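Local coordinates for N-formylglutamate amidohydrolase (Ralstonia eutropha, PDB 2Q7S), which binds a zinc ion and is probably a metal-dependent hydrolase of the N-formylglutamate amidohydrolase family, at residues A17-E22 with G69-A74; F36-F41 with T76-Y81; W62-R67 with D274-T279. All blocks are in the same frame, centred on the assembly; numbering follows the deposited sequence. Where two conformers were deposited one is given.

In the fold
The three contacts interleave along the chain: 17-22 comes first, then 36-41, 62-67, 69-74 and 76-81, with 274-279 far behind near the C-terminus. Interaction 1 joins edge strand 14-17 of the seven-stranded mixed sheet to its neighbour 71-75. Interaction 3, its centre about 11 Å from that of interaction 1, sets the turn leading into strand 71-75 against helix 267-289, and the two touch where Gly70 N probably bonds to Val65 O. Interaction 2, about 25 Å from interaction 1 between centres, joins the loops that follow strands 26-30 and 71-75. Strand 71-75 thus has interactions 1 and 3 at its start and interaction 2 beyond its end, where the chain passes near the zinc site of His32, Asp55 and His172.

Interaction 1: residues A17-E22 with G69-A74; sequences ALPEGE and GGTLLA
Ala17 and Leu72 exchange a pair of backbone hydrogen bonds: Ala17 N donates to Leu72 O at 2.8 Å, and Leu72 N returns the bond to Ala17 O at 3.0 Å. Both are nearly straight. Ala17 O also meets the hydrogen on Thr71 CA, in a CA-H...O contact of 3.5 Å between Thr71 CA and Ala17 O. Ala17 and Leu72 thus form an antiparallel hydrogen-bonded pair, and their side chains emerge on the same face of the sheet, with Ala17 CB 4.3 Å from Leu72 CB. This is the outer edge of the mixed sheet: strand 14-17 runs antiparallel to 71-75, which on its other side bonds to the parallel strand 26-30 through the backbones of Thr71 and Leu73. Beyond Ala17 the chain gives up strand pairing and packing takes over. Pro19 packs on the backbone of the two glycines with CB, CG and CD; its CD sits 3.3 Å from Gly70 O, while CG and CB lie against Gly69. Leu18 and Thr71 run side by side, pointing the same way, and CD2 of Leu18 rests 3.7 Å from CG2 of Thr71. With its CG2 set anti to the backbone N, Thr71 turns this methyl to Leu18 CD2 and Ala17 O and keeps OG1 near Pro19 CD. Farther out, Gly69, with a positive phi of 108°, lets Glu22 O come within 3.2 Å of its CA, so that backbone meets backbone directly at this end of the contact. The carboxylate of Glu22 turns elsewhere, to a salt bridge with Arg287.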
ATOM      1  N   ALA A  17       2.550  13.223  -6.190  1.00 13.96           N
ATOM      2  CA  ALA A  17       2.175  13.616  -7.569  1.00 13.57           C
ATOM      3  C   ALA A  17       0.768  14.196  -7.546  1.00 14.05           C
ATOM      4  O   ALA A  17      -0.234  13.479  -7.269  1.00 11.95           O
ATOM      5  CB  ALA A  17       2.286  12.396  -8.565  1.00 11.83           C
ATOM      6  N   LEU A  18       0.711  15.508  -7.776  1.00 16.29           N
ATOM      7  CA  LEU A  18      -0.534  16.269  -7.823  1.00 18.93           C
ATOM      8  C   LEU A  18      -1.039  16.478  -9.265  1.00 18.42           C
ATOM      9  O   LEU A  18      -0.253  16.532 -10.228  1.00 18.72           O
ATOM     10  CB  LEU A  18      -0.378  17.637  -7.097  1.00 18.12           C
ATOM     11  CG  LEU A  18       0.086  17.570  -5.625  1.00 19.05           C
ATOM     12  CD1 LEU A  18       0.474  18.968  -5.121  1.00 27.24           C
ATOM     13  CD2 LEU A  18      -0.932  16.876  -4.657  1.00 12.33           C
ATOM     14  N   PRO A  19      -2.367  16.621  -9.419  1.00 17.26           N
ATOM     15  CA  PRO A  19      -2.887  16.794 -10.784  1.00 19.72           C
ATOM     16  C   PRO A  19      -2.484  18.116 -11.462  1.00 19.30           C
ATOM     17  O   PRO A  19      -2.430  19.134 -10.796  1.00 18.62           O
ATOM     18  CB  PRO A  19      -4.404  16.667 -10.594  1.00 20.71           C
ATOM     19  CG  PRO A  19      -4.659  16.946  -9.166  1.00 19.63           C
ATOM     20  CD  PRO A  19      -3.414  16.620  -8.392  1.00 14.50           C
ATOM     21  N   GLU A  20      -2.212  18.106 -12.770  1.00 19.17           N
ATOM     22  CA  GLU A  20      -2.011  19.356 -13.524  1.00 21.53           C
ATOM     23  C   GLU A  20      -3.282  20.110 -13.881  1.00 19.01           C
ATOM     24  O   GLU A  20      -3.266  21.337 -13.987  1.00 21.68           O
ATOM     25  CB  GLU A  20      -1.202  19.139 -14.796  1.00 22.97           C
ATOM     26  CG  GLU A  20       0.304  19.067 -14.560  1.00 28.17           C
ATOM     27  CD  GLU A  20       1.091  18.809 -15.831  1.00 27.73           C
ATOM     28  OE1 GLU A  20       0.858  19.515 -16.846  1.00 30.92           O
ATOM     29  OE2 GLU A  20       1.945  17.893 -15.801  1.00 35.01           O
ATOM     30  N   GLY A  21      -4.370  19.385 -14.090  1.00 17.04           N
ATOM     31  CA  GLY A  21      -5.639  20.006 -14.390  1.00 17.12           C
ATOM     32  C   GLY A  21      -6.644  19.874 -13.249  1.00 18.78           C
ATOM     33  O   GLY A  21      -6.279  19.958 -12.095  1.00 17.33           O
ATOM     34  N   GLU A  22      -7.914  19.692 -13.602  1.00 20.99           N
ATOM     35  CA  GLU A  22      -9.012  19.585 -12.642  1.00 21.25           C
ATOM     36  C   GLU A  22      -8.654  18.528 -11.627  1.00 15.42           C
ATOM     37  O   GLU A  22      -8.219  17.440 -12.013  1.00 15.89           O
ATOM     38  CB  GLU A  22     -10.315  19.195 -13.381  1.00 24.43           C
ATOM     39  CG  GLU A  22     -11.396  18.465 -12.542  1.00 24.22           C
ATOM     40  CD  GLU A  22     -12.479  17.772 -13.391  1.00 28.97           C
ATOM     41  OE1 GLU A  22     -12.263  17.552 -14.619  1.00 17.44           O
ATOM     42  OE2 GLU A  22     -13.550  17.435 -12.811  1.00 32.91           O
ATOM     43  N   GLY A  69      -6.580  13.557 -12.551  1.00 11.38           N
ATOM     44  CA  GLY A  69      -7.149  14.431 -11.515  1.00 11.55           C
ATOM     45  C   GLY A  69      -6.935  13.960 -10.087  1.00 11.01           C
ATOM     46  O   GLY A  69      -7.192  14.705  -9.158  1.00 10.51           O
ATOM     47  N   GLY A  70      -6.383  12.758  -9.922  1.00 11.80           N
ATOM     48  CA  GLY A  70      -6.093  12.205  -8.584  1.00 13.70           C
ATOM     49  C   GLY A  70      -4.785  12.635  -7.968  1.00 12.43           C
ATOM     50  O   GLY A  70      -3.959  13.336  -8.577  1.00 12.07           O
ATOM     51  N   THR A  71      -4.571  12.191  -6.735  1.00 14.22           N
ATOM     52  CA  THR A  71      -3.314  12.451  -6.051  1.00 14.92           C
ATOM     53  C   THR A  71      -2.670  11.119  -5.751  1.00 12.96           C
ATOM     54  O   THR A  71      -3.313  10.203  -5.267  1.00 13.09           O
ATOM     55  CB  THR A  71      -3.504  13.257  -4.742  1.00 14.97           C
ATOM     56  OG1 THR A  71      -4.002  14.553  -5.065  1.00 16.02           O
ATOM     57  CG2 THR A  71      -2.176  13.442  -4.027  1.00 13.05           C
ATOM     58  N   LEU A  72      -1.399  11.014  -6.088  1.00 13.39           N
ATOM     59  CA  LEU A  72      -0.625   9.830  -5.805  1.00 13.69           C
ATOM     60  C   LEU A  72       0.534  10.131  -4.867  1.00 14.25           C
ATOM     61  O   LEU A  72       1.496  10.829  -5.203  1.00  9.08           O
ATOM     62  CB  LEU A  72      -0.190   9.160  -7.101  1.00 11.72           C
ATOM     63  CG  LEU A  72       0.642   7.878  -6.920  1.00 15.10           C
ATOM     64  CD1 LEU A  72      -0.050   6.745  -6.193  1.00 12.10           C
ATOM     65  CD2 LEU A  72       1.054   7.426  -8.317  1.00 14.77           C
ATOM     66  N   LEU A  73       0.410   9.560  -3.676  1.00 11.74           N
ATOM     67  CA  LEU A  73       1.468   9.539  -2.685  1.00 13.79           C
ATOM     68  C   LEU A  73       2.283   8.209  -2.656  1.00 13.35           C
ATOM     69  O   LEU A  73       1.743   7.123  -2.636  1.00 13.79           O
ATOM     70  CB  LEU A  73       0.869   9.804  -1.316  1.00 11.54           C
ATOM     71  CG  LEU A  73       1.786   9.653  -0.059  1.00 16.31           C
ATOM     72  CD1 LEU A  73       2.885  10.766   0.049  1.00 13.08           C
ATOM     73  CD2 LEU A  73       0.948   9.661   1.192  1.00 12.29           C
ATOM     74  N   ALA A  74       3.611   8.326  -2.625  1.00 15.11           N
ATOM     75  CA  ALA A  74       4.431   7.134  -2.537  1.00 16.75           C
ATOM     76  C   ALA A  74       5.633   7.282  -1.599  1.00 15.47           C
ATOM     77  O   ALA A  74       6.341   8.298  -1.645  1.00 18.49           O
ATOM     78  CB  ALA A  74       4.859   6.721  -3.935  1.00 14.89           C
TER

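Interaction 2: residues F36-F41 with T76-Y81; sequences FYPADF and TFPRVY
Pro78 lays CG on one face of the Tyr37 ring, almost over its centre, and Pro38 does the same to Tyr81. Each is a CH-pi contact: Pro78 CG stands 3.4 Å from the centroid of Tyr37, and Pro38 CG 3.5 Å from that of Tyr81, both only a little off the ring normal. Between these two CH-pi contacts the prolines meet through their CD atoms, 3.7 Å between Pro38 CD and Pro78 CD, so that both lie between the two tyrosine rings. Phe41 offers a face to the edge of Tyr81 in a T-shaped pair with planes at 68°, and CD1 of Tyr81 sits above the middle of the Phe41 ring. In the plane of the Phe41 ring, at its edge, lies CG1 of Val80, 4.0 Å from Phe41 CZ. Phe36 receives Thr76 O at its ring edge, and Phe36 N donates to Thr76 O at 3.0 Å. Tyr81 CG is anti to its backbone N (chi1 -177°), which carries the ring across Pro38 to Asp40. There Tyr81 OH donates to Asp40 OD1 at 2.5 Å, the carboxylate and ring planes only 8° apart and OD1 at the ring edge. Tyr37 OH bonds to Glu54; water 1, which accepts from Val80 N, gives it only a weak bond. These loops follow strands 26-30 and 71-75, near the zinc site, the side chain of Val80 about 10 Å from the metal. The 2.5 Å length is too short to read literally; the bond, with Pro38 over the ring face, would restrain the ring's rotation, and nearby Arg140, in cation-pi contact with Tyr81, and Arg143, a weak, long ion pair with Asp40 OD2, may favour a charged carboxylate.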
ATOM      1  N   PHE A  36      14.834   3.274  -1.348  1.00 19.43           N
ATOM      2  CA  PHE A  36      15.993   4.020  -0.825  1.00 20.45           C
ATOM      3  C   PHE A  36      16.232   3.623   0.630  1.00 16.03           C
ATOM      4  O   PHE A  36      15.543   4.104   1.510  1.00 14.05           O
ATOM      5  CB  PHE A  36      15.796   5.542  -0.946  1.00 22.73           C
ATOM      6  CG  PHE A  36      15.610   6.036  -2.373  1.00 24.33           C
ATOM      7  CD1 PHE A  36      14.353   6.114  -2.945  1.00 32.59           C
ATOM      8  CD2 PHE A  36      16.709   6.423  -3.132  1.00 35.46           C
ATOM      9  CE1 PHE A  36      14.176   6.573  -4.259  1.00 37.96           C
ATOM     10  CE2 PHE A  36      16.551   6.892  -4.461  1.00 37.84           C
ATOM     11  CZ  PHE A  36      15.296   6.969  -5.023  1.00 32.05           C
ATOM     12  N   TYR A  37      17.222   2.764   0.851  1.00 15.17           N
ATOM     13  CA  TYR A  37      17.542   2.192   2.168  1.00 19.73           C
ATOM     14  C   TYR A  37      18.407   3.178   3.012  1.00 19.97           C
ATOM     15  O   TYR A  37      19.493   3.586   2.576  1.00 18.11           O
ATOM     16  CB  TYR A  37      18.202   0.772   1.993  1.00 21.94           C
ATOM     17  CG  TYR A  37      17.186  -0.250   1.468  1.00 23.01           C
ATOM     18  CD1 TYR A  37      16.719  -0.180   0.142  1.00 29.76           C
ATOM     19  CD2 TYR A  37      16.622  -1.215   2.309  1.00 27.59           C
ATOM     20  CE1 TYR A  37      15.731  -1.066  -0.344  1.00 26.73           C
ATOM     21  CE2 TYR A  37      15.640  -2.114   1.834  1.00 23.03           C
ATOM     22  CZ  TYR A  37      15.191  -2.019   0.507  1.00 27.35           C
ATOM     23  OH  TYR A  37      14.213  -2.873   0.014  1.00 26.93           O
ATOM     24  N   PRO A  38      17.893   3.611   4.179  1.00 19.88           N
ATOM     25  CA  PRO A  38      18.659   4.437   5.115  1.00 23.41           C
ATOM     26  C   PRO A  38      19.987   3.835   5.601  1.00 24.54           C
ATOM     27  O   PRO A  38      20.056   2.648   5.909  1.00 24.90           O
ATOM     28  CB  PRO A  38      17.698   4.610   6.286  1.00 19.54           C
ATOM     29  CG  PRO A  38      16.382   4.495   5.692  1.00 22.32           C
ATOM     30  CD  PRO A  38      16.524   3.421   4.679  1.00 20.66           C
ATOM     31  N   ALA A  39      21.008   4.682   5.695  1.00 26.99           N
ATOM     32  CA  ALA A  39      22.327   4.272   6.167  1.00 27.84           C
ATOM     33  C   ALA A  39      22.247   3.654   7.565  1.00 27.43           C
ATOM     34  O   ALA A  39      23.021   2.768   7.903  1.00 26.21           O
ATOM     35  CB  ALA A  39      23.295   5.476   6.146  1.00 27.03           C
ATOM     36  N   ASP A  40      21.298   4.102   8.376  1.00 28.16           N
ATOM     37  CA  ASP A  40      21.234   3.664   9.788  1.00 29.98           C
ATOM     38  C   ASP A  40      20.403   2.394  10.022  1.00 29.96           C
ATOM     39  O   ASP A  40      20.072   2.057  11.165  1.00 29.31           O
ATOM     40  CB  ASP A  40      20.740   4.804  10.683  1.00 29.09           C
ATOM     41  CG  ASP A  40      19.339   5.293  10.304  1.00 32.71           C
ATOM     42  OD1 ASP A  40      18.580   4.553   9.642  1.00 29.42           O
ATOM     43  OD2 ASP A  40      19.009   6.436  10.667  1.00 38.71           O
ATOM     44  N   PHE A  41      20.096   1.681   8.944  1.00 31.29           N
ATOM     45  CA  PHE A  41      19.356   0.422   9.031  1.00 31.40           C
ATOM     46  C   PHE A  41      19.977  -0.496  10.085  1.00 30.72           C
ATOM     47  O   PHE A  41      19.291  -0.974  10.978  1.00 30.77           O
ATOM     48  CB  PHE A  41      19.324  -0.265   7.641  1.00 32.87           C
ATOM     49  CG  PHE A  41      18.070  -1.056   7.371  1.00 32.45           C
ATOM     50  CD1 PHE A  41      17.554  -1.928   8.317  1.00 27.32           C
ATOM     51  CD2 PHE A  41      17.401  -0.916   6.163  1.00 36.19           C
ATOM     52  CE1 PHE A  41      16.431  -2.656   8.069  1.00 30.97           C
ATOM     53  CE2 PHE A  41      16.250  -1.643   5.904  1.00 40.86           C
ATOM     54  CZ  PHE A  41      15.772  -2.520   6.861  1.00 39.52           C
ATOM     55  N   THR A  76       9.423   6.681  -0.174  1.00 14.85           N
ATOM     56  CA  THR A  76      10.745   6.502  -0.791  1.00 16.46           C
ATOM     57  C   THR A  76      11.620   5.580   0.090  1.00 17.03           C
ATOM     58  O   THR A  76      12.587   4.983  -0.374  1.00 18.93           O
ATOM     59  CB  THR A  76      11.493   7.848  -1.046  1.00 17.63           C
ATOM     60  OG1 THR A  76      11.546   8.574   0.159  1.00 17.36           O
ATOM     61  CG2 THR A  76      10.812   8.737  -2.103  1.00 12.80           C
ATOM     62  N   PHE A  77      11.250   5.463   1.357  1.00 19.16           N
ATOM     63  CA  PHE A  77      11.922   4.568   2.281  1.00 18.11           C
ATOM     64  C   PHE A  77      11.330   3.179   2.152  1.00 17.28           C
ATOM     65  O   PHE A  77      10.166   3.048   1.749  1.00 13.06           O
ATOM     66  CB  PHE A  77      11.797   5.048   3.712  1.00 15.97           C
ATOM     67  CG  PHE A  77      10.405   5.306   4.141  1.00 21.69           C
ATOM     68  CD1 PHE A  77       9.819   6.566   3.893  1.00 17.27           C
ATOM     69  CD2 PHE A  77       9.654   4.322   4.783  1.00 11.84           C
ATOM     70  CE1 PHE A  77       8.555   6.821   4.200  1.00 16.19           C
ATOM     71  CE2 PHE A  77       8.353   4.611   5.136  1.00 10.98           C
ATOM     72  CZ  PHE A  77       7.810   5.847   4.873  1.00 20.12           C
ATOM     73  N   PRO A  78      12.089   2.149   2.567  1.00 15.71           N
ATOM     74  CA  PRO A  78      11.578   0.803   2.420  1.00 15.08           C
ATOM     75  C   PRO A  78      10.630   0.424   3.546  1.00 14.33           C
ATOM     76  O   PRO A  78      10.847   0.785   4.721  1.00 11.84           O
ATOM     77  CB  PRO A  78      12.846  -0.069   2.412  1.00 15.07           C
ATOM     78  CG  PRO A  78      14.027   0.897   2.653  1.00 19.11           C
ATOM     79  CD  PRO A  78      13.429   2.143   3.193  1.00 18.96           C
ATOM     80  N   ARG A  79       9.580  -0.316   3.194  1.00 12.21           N
ATOM     81  CA  ARG A  79       8.622  -0.770   4.184  1.00 13.45           C
ATOM     82  C   ARG A  79       9.212  -1.712   5.225  1.00 15.39           C
ATOM     83  O   ARG A  79       8.631  -1.818   6.315  1.00 14.09           O
ATOM     84  CB  ARG A  79       7.394  -1.403   3.524  1.00 13.81           C
ATOM     85  CG  ARG A  79       7.618  -2.693   2.852  1.00 14.65           C
ATOM     86  CD  ARG A  79       7.373  -3.866   3.754  1.00 24.59           C
ATOM     87  NE  ARG A  79       5.986  -4.144   4.087  1.00 22.62           N
ATOM     88  CZ  ARG A  79       5.171  -4.995   3.467  1.00 30.39           C
ATOM     89  NH1 ARG A  79       5.548  -5.657   2.389  1.00 40.76           N
ATOM     90  NH2 ARG A  79       3.949  -5.179   3.936  1.00 30.75           N
ATOM     91  N   VAL A  80      10.303  -2.426   4.857  1.00 14.75           N
ATOM     92  CA  VAL A  80      11.044  -3.287   5.777  0.50 16.61           C
ATOM     93  C   VAL A  80      11.851  -2.480   6.802  1.00 16.19           C
ATOM     94  O   VAL A  80      12.341  -3.038   7.791  1.00 17.86           O
ATOM     95  CB  VAL A  80      11.999  -4.247   5.028  0.50 15.85           C
ATOM     96  CG1 VAL A  80      12.817  -5.051   6.019  0.50 17.89           C
ATOM     97  CG2 VAL A  80      11.200  -5.170   4.098  0.50 16.14           C
ATOM     98  N   TYR A  81      11.998  -1.180   6.557  1.00 15.71           N
ATOM     99  CA  TYR A  81      12.608  -0.241   7.509  1.00 16.01           C
ATOM    100  C   TYR A  81      11.572   0.316   8.473  1.00 17.25           C
ATOM    101  O   TYR A  81      11.723   0.248   9.710  1.00 14.45           O
ATOM    102  CB  TYR A  81      13.280   0.875   6.750  1.00 13.56           C
ATOM    103  CG  TYR A  81      14.016   1.903   7.578  1.00 18.43           C
ATOM    104  CD1 TYR A  81      15.247   1.603   8.176  1.00 15.62           C
ATOM    105  CD2 TYR A  81      13.513   3.192   7.724  1.00 18.81           C
ATOM    106  CE1 TYR A  81      15.954   2.562   8.889  1.00 17.82           C
ATOM    107  CE2 TYR A  81      14.199   4.144   8.480  1.00 21.40           C
ATOM    108  CZ  TYR A  81      15.425   3.840   9.029  1.00 16.18           C
ATOM    109  OH  TYR A  81      16.123   4.790   9.742  1.00 20.88           O
TER
HETATM  110  O   HOH W   1      11.184  -2.871   1.715  1.00 22.26           O

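Interaction 3: residues W62-R67 with D274-T279; sequences WEAVPR and DLTLLT
The type I beta turn Trp62-Val65, which follows helix 58-61 on the way to strand 71-75, packs against one side of the C-terminal helix 267-289. Trp62 carries the buried end of the contact. Leu275 lies over one face of its indole, CD2 standing 3.9 Å from the centroid of the six-membered ring in a CH-pi contact and CD1 offset toward the rim near NE1. Leu278 CD2 approaches CH2 of the same indole at 3.9 Å, while Thr279 OG1 meets the ring edge at CE3, 3.5 Å away. That hydroxyl has its own acceptor: beside the backbone N at chi1 -63°, Thr279 OG1 donates 2.7 Å back to Leu275 O. This oxygen also takes Thr279 N, from the opposite face of the carbonyl plane. The methyl of Thr279, CG2, is left to touch Val65, 3.7 Å from its CA. In the middle, Ala64 CB points toward the helix and lies 3.4 Å from Thr276 OG1. Toward the outside the polar links run through water. Water 2 donates to Glu63 OE2, accepts from Arg67 NH1 at the guanidinium edge, and bonds to Thr276 OG1; water 3 joins that hydroxyl to Ala64 N. Thr276 OG1 also bonds to Gln272 O within the helix. Inward, Trp62 and Leu275 both rest on Ile251, so the indole lies between the helix and strand 244-252, its side chain about 10 Å from the zinc. A C-terminal helix packed on a mixed sheet in this way is consistent with the alpha/beta fold of the zinc exopeptidase-like clan.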
ATOM      1  N   TRP A  62       0.866   2.809 -11.338  1.00 16.74           N
ATOM      2  CA  TRP A  62      -0.269   3.718 -11.235  1.00 16.91           C
ATOM      3  C   TRP A  62       0.029   5.165 -11.559  1.00 14.01           C
ATOM      4  O   TRP A  62      -0.673   6.071 -11.071  1.00 14.75           O
ATOM      5  CB  TRP A  62      -0.876   3.593  -9.852  1.00 16.60           C
ATOM      6  CG  TRP A  62      -1.470   2.233  -9.515  1.00 10.43           C
ATOM      7  CD1 TRP A  62      -0.812   1.173  -8.946  1.00 13.61           C
ATOM      8  CD2 TRP A  62      -2.850   1.823  -9.627  1.00 19.70           C
ATOM      9  NE1 TRP A  62      -1.687   0.129  -8.719  1.00 15.49           N
ATOM     10  CE2 TRP A  62      -2.943   0.511  -9.101  1.00 11.74           C
ATOM     11  CE3 TRP A  62      -4.014   2.437 -10.113  1.00 15.55           C
ATOM     12  CZ2 TRP A  62      -4.146  -0.207  -9.072  1.00 12.32           C
ATOM     13  CZ3 TRP A  62      -5.232   1.700 -10.093  1.00 13.46           C
ATOM     14  CH2 TRP A  62      -5.270   0.414  -9.564  1.00 14.80           C
ATOM     15  N   GLU A  63       1.040   5.412 -12.384  1.00 14.76           N
ATOM     16  CA  GLU A  63       1.376   6.802 -12.794  1.00 17.67           C
ATOM     17  C   GLU A  63       0.213   7.676 -13.306  1.00 15.18           C
ATOM     18  O   GLU A  63       0.246   8.844 -13.093  1.00 19.34           O
ATOM     19  CB  GLU A  63       2.491   6.813 -13.854  1.00 18.39           C
ATOM     20  CG  GLU A  63       2.107   6.124 -15.119  1.00 19.95           C
ATOM     21  CD  GLU A  63       2.837   6.631 -16.330  1.00 36.29           C
ATOM     22  OE1 GLU A  63       3.974   7.145 -16.183  1.00 37.52           O
ATOM     23  OE2 GLU A  63       2.271   6.486 -17.440  1.00 38.85           O
ATOM     24  N   ALA A  64      -0.805   7.086 -13.936  1.00 16.15           N
ATOM     25  CA  ALA A  64      -2.017   7.785 -14.488  1.00 14.62           C
ATOM     26  C   ALA A  64      -2.845   8.569 -13.504  1.00 15.76           C
ATOM     27  O   ALA A  64      -3.600   9.433 -13.891  1.00 10.81           O
ATOM     28  CB  ALA A  64      -2.938   6.784 -15.114  1.00 12.30           C
ATOM     29  N   VAL A  65      -2.760   8.214 -12.231  1.00 16.00           N
ATOM     30  CA  VAL A  65      -3.582   8.797 -11.208  1.00 13.80           C
ATOM     31  C   VAL A  65      -3.651  10.357 -11.225  1.00 13.27           C
ATOM     32  O   VAL A  65      -4.769  10.881 -11.238  1.00 10.26           O
ATOM     33  CB  VAL A  65      -3.180   8.225  -9.794  1.00 15.76           C
ATOM     34  CG1 VAL A  65      -3.796   9.060  -8.649  1.00 14.66           C
ATOM     35  CG2 VAL A  65      -3.656   6.806  -9.680  1.00 12.23           C
ATOM     36  N   PRO A  66      -2.484  11.086 -11.176  1.00 14.40           N
ATOM     37  CA  PRO A  66      -2.461  12.533 -11.252  1.00 13.38           C
ATOM     38  C   PRO A  66      -2.829  13.050 -12.659  1.00 12.93           C
ATOM     39  O   PRO A  66      -3.353  14.149 -12.795  1.00 12.77           O
ATOM     40  CB  PRO A  66      -0.999  12.864 -10.858  1.00 15.31           C
ATOM     41  CG  PRO A  66      -0.267  11.748 -11.338  1.00 14.87           C
ATOM     42  CD  PRO A  66      -1.103  10.597 -10.966  1.00 14.90           C
ATOM     43  N   ARG A  67      -2.709  12.189 -13.666  1.00 11.49           N
ATOM     44  CA  ARG A  67      -3.046  12.549 -15.052  1.00 11.07           C
ATOM     45  C   ARG A  67      -4.538  12.604 -15.251  1.00 11.17           C
ATOM     46  O   ARG A  67      -4.974  13.159 -16.207  1.00  9.65           O
ATOM     47  CB  ARG A  67      -2.467  11.524 -16.037  1.00 10.43           C
ATOM     48  CG  ARG A  67      -0.915  11.372 -15.963  1.00 14.03           C
ATOM     49  CD  ARG A  67      -0.410  10.258 -16.906  1.00 15.70           C
ATOM     50  NE  ARG A  67      -0.482  10.737 -18.285  1.00 23.86           N
ATOM     51  CZ  ARG A  67      -0.657   9.974 -19.372  1.00 18.34           C
ATOM     52  NH1 ARG A  67      -0.688   8.659 -19.301  1.00 22.94           N
ATOM     53  NH2 ARG A  67      -0.674  10.543 -20.562  1.00 26.50           N
ATOM     54  N   ASP A 274      -3.181  -0.981 -18.998  1.00 18.92           N
ATOM     55  CA  ASP A 274      -4.464  -1.399 -18.421  1.00 18.18           C
ATOM     56  C   ASP A 274      -4.879  -0.596 -17.182  1.00 15.35           C
ATOM     57  O   ASP A 274      -6.052  -0.223 -17.034  1.00 13.55           O
ATOM     58  CB  ASP A 274      -4.460  -2.893 -18.116  1.00 13.60           C
ATOM     59  CG  ASP A 274      -4.451  -3.733 -19.361  1.00 21.66           C
ATOM     60  OD1 ASP A 274      -4.592  -3.183 -20.485  1.00 15.01           O
ATOM     61  OD2 ASP A 274      -4.287  -4.951 -19.218  1.00 14.46           O
ATOM     62  N   LEU A 275      -3.929  -0.312 -16.295  1.00 17.87           N
ATOM     63  CA  LEU A 275      -4.225   0.498 -15.112  1.00 15.19           C
ATOM     64  C   LEU A 275      -4.473   1.968 -15.406  1.00 13.40           C
ATOM     65  O   LEU A 275      -5.208   2.603 -14.693  1.00 15.96           O
ATOM     66  CB  LEU A 275      -3.132   0.363 -14.041  1.00 15.48           C
ATOM     67  CG  LEU A 275      -2.961  -0.980 -13.376  1.00 15.66           C
ATOM     68  CD1 LEU A 275      -1.718  -1.032 -12.443  1.00 12.15           C
ATOM     69  CD2 LEU A 275      -4.262  -1.320 -12.627  1.00 20.16           C
ATOM     70  N   THR A 276      -3.826   2.532 -16.444  1.00 15.46           N
ATOM     71  CA  THR A 276      -4.160   3.854 -16.920  1.00 12.84           C
ATOM     72  C   THR A 276      -5.605   3.951 -17.386  1.00 12.96           C
ATOM     73  O   THR A 276      -6.330   4.880 -17.045  1.00 12.06           O
ATOM     74  CB  THR A 276      -3.206   4.299 -18.029  1.00 13.22           C
ATOM     75  OG1 THR A 276      -1.911   4.494 -17.452  1.00 15.74           O
ATOM     76  CG2 THR A 276      -3.659   5.561 -18.606  1.00 14.23           C
ATOM     77  N   LEU A 277      -6.005   3.005 -18.227  1.00 13.86           N
ATOM     78  CA  LEU A 277      -7.385   2.918 -18.684  0.50 12.73           C
ATOM     79  C   LEU A 277      -8.356   2.654 -17.525  1.00 11.50           C
ATOM     80  O   LEU A 277      -9.453   3.222 -17.509  1.00 15.82           O
ATOM     81  CB  LEU A 277      -7.536   1.854 -19.781  0.50 13.43           C
ATOM     82  CG  LEU A 277      -7.197   2.151 -21.255  0.50 13.25           C
ATOM     83  CD1 LEU A 277      -8.313   2.858 -22.004  0.50  7.84           C
ATOM     84  CD2 LEU A 277      -5.920   2.916 -21.421  0.50 15.26           C
ATOM     85  N   LEU A 278      -7.974   1.838 -16.552  1.00 10.37           N
ATOM     86  CA  LEU A 278      -8.846   1.576 -15.396  1.00 11.94           C
ATOM     87  C   LEU A 278      -8.987   2.884 -14.584  1.00 14.81           C
ATOM     88  O   LEU A 278     -10.070   3.232 -14.131  1.00 14.15           O
ATOM     89  CB  LEU A 278      -8.266   0.469 -14.488  1.00 14.48           C
ATOM     90  CG  LEU A 278      -8.931   0.372 -13.110  1.00 13.95           C
ATOM     91  CD1 LEU A 278     -10.361  -0.136 -13.270  1.00 12.93           C
ATOM     92  CD2 LEU A 278      -8.076  -0.471 -12.110  1.00 17.46           C
ATOM     93  N   THR A 279      -7.899   3.636 -14.482  1.00 14.39           N
ATOM     94  CA  THR A 279      -7.842   4.858 -13.640  1.00 15.30           C
ATOM     95  C   THR A 279      -8.711   5.952 -14.229  1.00 11.30           C
ATOM     96  O   THR A 279      -9.334   6.716 -13.514  1.00 15.46           O
ATOM     97  CB  THR A 279      -6.337   5.310 -13.381  1.00 16.52           C
ATOM     98  OG1 THR A 279      -5.627   4.296 -12.647  1.00 22.33           O
ATOM     99  CG2 THR A 279      -6.252   6.569 -12.540  1.00 15.11           C
TER
HETATM  100  O   HOH W   2      -0.354   6.845 -17.470  1.00 36.32           O
HETATM  101  O   HOH W   3      -1.092   4.165 -14.789  1.00 20.04           O